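Local coordinates for protein ochratoxinase (Aspergillus niger, PDB 4C65) that removes C-terminal, preferably aromatic, amino acids as a zinc-dependent carboxypeptidase and hydrolyses the mycotoxin ochratoxin A to ochratoxin alpha and phenylalanine, at residues W66-F72 with S111-G117. Numbering follows the deposited sequence.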
# COMPACT_ATOMS: atom_id res chain seq x y z
N TRP A 66 3.93 45.17 -6.81
CA TRP A 66 3.35 43.84 -6.65
C TRP A 66 3.22 43.17 -8.01
O TRP A 66 2.96 43.83 -9.01
CB TRP A 66 1.95 43.90 -6.09
CG TRP A 66 1.85 44.10 -4.62
CD1 TRP A 66 2.26 45.17 -3.92
CD2 TRP A 66 1.18 43.24 -3.70
NE1 TRP A 66 1.95 45.01 -2.58
CE2 TRP A 66 1.28 43.82 -2.43
CE3 TRP A 66 0.52 42.01 -3.81
CZ2 TRP A 66 0.78 43.22 -1.29
CZ3 TRP A 66 -0.01 41.43 -2.68
CH2 TRP A 66 0.12 42.05 -1.43
N ASP A 67 3.43 41.86 -8.05
CA ASP A 67 2.89 41.06 -9.12
C ASP A 67 1.97 40.03 -8.51
O ASP A 67 2.39 39.28 -7.62
CB ASP A 67 3.96 40.41 -9.96
CG ASP A 67 3.41 39.94 -11.30
OD1 ASP A 67 2.74 38.86 -11.32
OD2 ASP A 67 3.64 40.64 -12.30
N CYS A 68 0.74 40.00 -9.00
CA CYS A 68 -0.30 39.18 -8.41
C CYS A 68 -0.50 37.84 -9.09
O CYS A 68 -1.45 37.12 -8.77
CB CYS A 68 -1.60 39.95 -8.40
SG CYS A 68 -1.48 41.47 -7.43
N HIS A 69 0.36 37.49 -10.03
CA HIS A 69 0.29 36.19 -10.67
C HIS A 69 1.66 35.60 -10.97
O HIS A 69 2.11 35.61 -12.10
CB HIS A 69 -0.55 36.25 -11.94
CG HIS A 69 -1.05 34.90 -12.37
ND1 HIS A 69 -2.36 34.66 -12.66
CD2 HIS A 69 -0.42 33.70 -12.46
CE1 HIS A 69 -2.52 33.38 -12.96
NE2 HIS A 69 -1.36 32.78 -12.84
N MET A 70 2.31 35.06 -9.95
CA MET A 70 3.60 34.42 -10.09
C MET A 70 3.44 32.93 -9.85
O MET A 70 2.46 32.50 -9.30
CB MET A 70 4.59 35.01 -9.09
CG MET A 70 4.80 36.53 -9.20
SD MET A 70 5.30 37.06 -10.83
CE MET A 70 6.96 36.36 -10.85
N HIS A 71 4.39 32.14 -10.33
CA HIS A 71 4.40 30.73 -10.00
C HIS A 71 5.80 30.30 -9.59
O HIS A 71 6.75 30.45 -10.33
CB HIS A 71 3.82 29.85 -11.11
CG HIS A 71 4.44 30.07 -12.46
ND1 HIS A 71 3.74 30.62 -13.52
CD2 HIS A 71 5.67 29.77 -12.95
CE1 HIS A 71 4.52 30.67 -14.59
NE2 HIS A 71 5.70 30.17 -14.27
N PHE A 72 5.91 29.80 -8.37
CA PHE A 72 7.16 29.46 -7.78
C PHE A 72 7.51 28.03 -8.14
O PHE A 72 7.45 27.12 -7.31
CB PHE A 72 7.10 29.65 -6.25
CG PHE A 72 7.39 31.06 -5.80
CD1 PHE A 72 6.62 32.12 -6.23
CD2 PHE A 72 8.43 31.31 -4.92
CE1 PHE A 72 6.89 33.41 -5.80
CE2 PHE A 72 8.69 32.59 -4.49
CZ PHE A 72 7.91 33.65 -4.93
N SER A 111 6.42 42.61 -3.26
CA SER A 111 5.41 41.60 -2.98
C SER A 111 5.08 40.80 -4.24
O SER A 111 4.98 41.36 -5.32
CB SER A 111 4.12 42.23 -2.41
OG SER A 111 4.30 42.70 -1.06
N TYR A 112 4.90 39.50 -4.04
CA TYR A 112 4.51 38.57 -5.05
C TYR A 112 3.34 37.71 -4.52
O TYR A 112 3.37 37.26 -3.40
CB TYR A 112 5.66 37.61 -5.33
CG TYR A 112 6.66 37.96 -6.42
CD1 TYR A 112 6.48 39.03 -7.29
CD2 TYR A 112 7.77 37.14 -6.62
CE1 TYR A 112 7.40 39.27 -8.30
CE2 TYR A 112 8.67 37.37 -7.62
CZ TYR A 112 8.50 38.45 -8.45
OH TYR A 112 9.41 38.64 -9.45
N ARG A 113 2.33 37.50 -5.36
CA ARG A 113 1.33 36.46 -5.12
C ARG A 113 1.64 35.25 -5.99
O ARG A 113 1.48 35.30 -7.22
CB ARG A 113 -0.09 36.98 -5.36
CG ARG A 113 -1.16 36.04 -4.81
CD ARG A 113 -2.57 36.56 -5.05
NE ARG A 113 -2.87 36.69 -6.47
CZ ARG A 113 -4.09 36.78 -7.00
NH1 ARG A 113 -5.18 36.74 -6.23
NH2 ARG A 113 -4.23 36.90 -8.31
N ASP A 114 2.13 34.20 -5.33
CA ASP A 114 2.43 32.92 -5.93
C ASP A 114 1.12 32.13 -6.04
O ASP A 114 0.44 31.94 -5.04
CB ASP A 114 3.41 32.16 -5.04
CG ASP A 114 3.61 30.74 -5.45
OD1 ASP A 114 3.61 30.44 -6.66
OD2 ASP A 114 3.85 29.92 -4.56
N LEU A 115 0.80 31.65 -7.24
CA LEU A 115 -0.46 30.94 -7.47
C LEU A 115 -0.30 29.47 -7.85
O LEU A 115 -1.28 28.76 -8.08
CB LEU A 115 -1.26 31.68 -8.52
CG LEU A 115 -1.76 33.05 -8.09
CD1 LEU A 115 -2.53 33.69 -9.24
CD2 LEU A 115 -2.65 32.94 -6.85
N ALA A 116 0.93 28.97 -7.88
CA ALA A 116 1.16 27.54 -7.94
C ALA A 116 2.63 27.28 -7.69
O ALA A 116 3.48 27.73 -8.46
CB ALA A 116 0.77 26.99 -9.30
N GLY A 117 2.97 26.57 -6.64
CA GLY A 117 4.37 26.22 -6.45
C GLY A 117 4.82 26.22 -5.01
O GLY A 117 4.04 25.96 -4.09
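Arg113 and Cys68 illustrate how an amidohydrolase barrel copes with a beta bulge between parallel strands. Backbone bonds pair Asp67 N with Ser111 O and Arg113 N with Asp67 O, then resume one residue late with Met70 N to Arg113 O and Leu115 N to Met70 O. Cys68 O, at the chain's corner, stays outside this pairing; Arg113 NE (2.7 Å) and NH2 (2.8 Å) grip it side-on in the guanidinium plane. A bend at chi3 (62°) turns the guanidinium onto it, and Glu264 salt-bridges NH2. Asp114 OD1 accepts from Phe72 N (2.9 Å) and, from the opposite face of its carboxylate, Ala116 N (3.3 Å), the latter an Asx turn; Ser138 holds OD2. CH-pi contacts put Leu115 CD1 over the centre of the His69 ring, 3.6 Å from its centroid, Ser111 CB over the Trp66 indole and Met70 CG over Tyr112; Met70, bent at chi2 and chi3, adds SD to that face as a Met-aromatic contact, while Phe72 CZ meets the ring's edge. His69 and His71 both bind zinc. With Leu115 against one imidazole face and Glu264 hydrogen-bonded to ND1, the rotation of His69 is probably restricted, consistent with a second shell that presents NE2 to the metal.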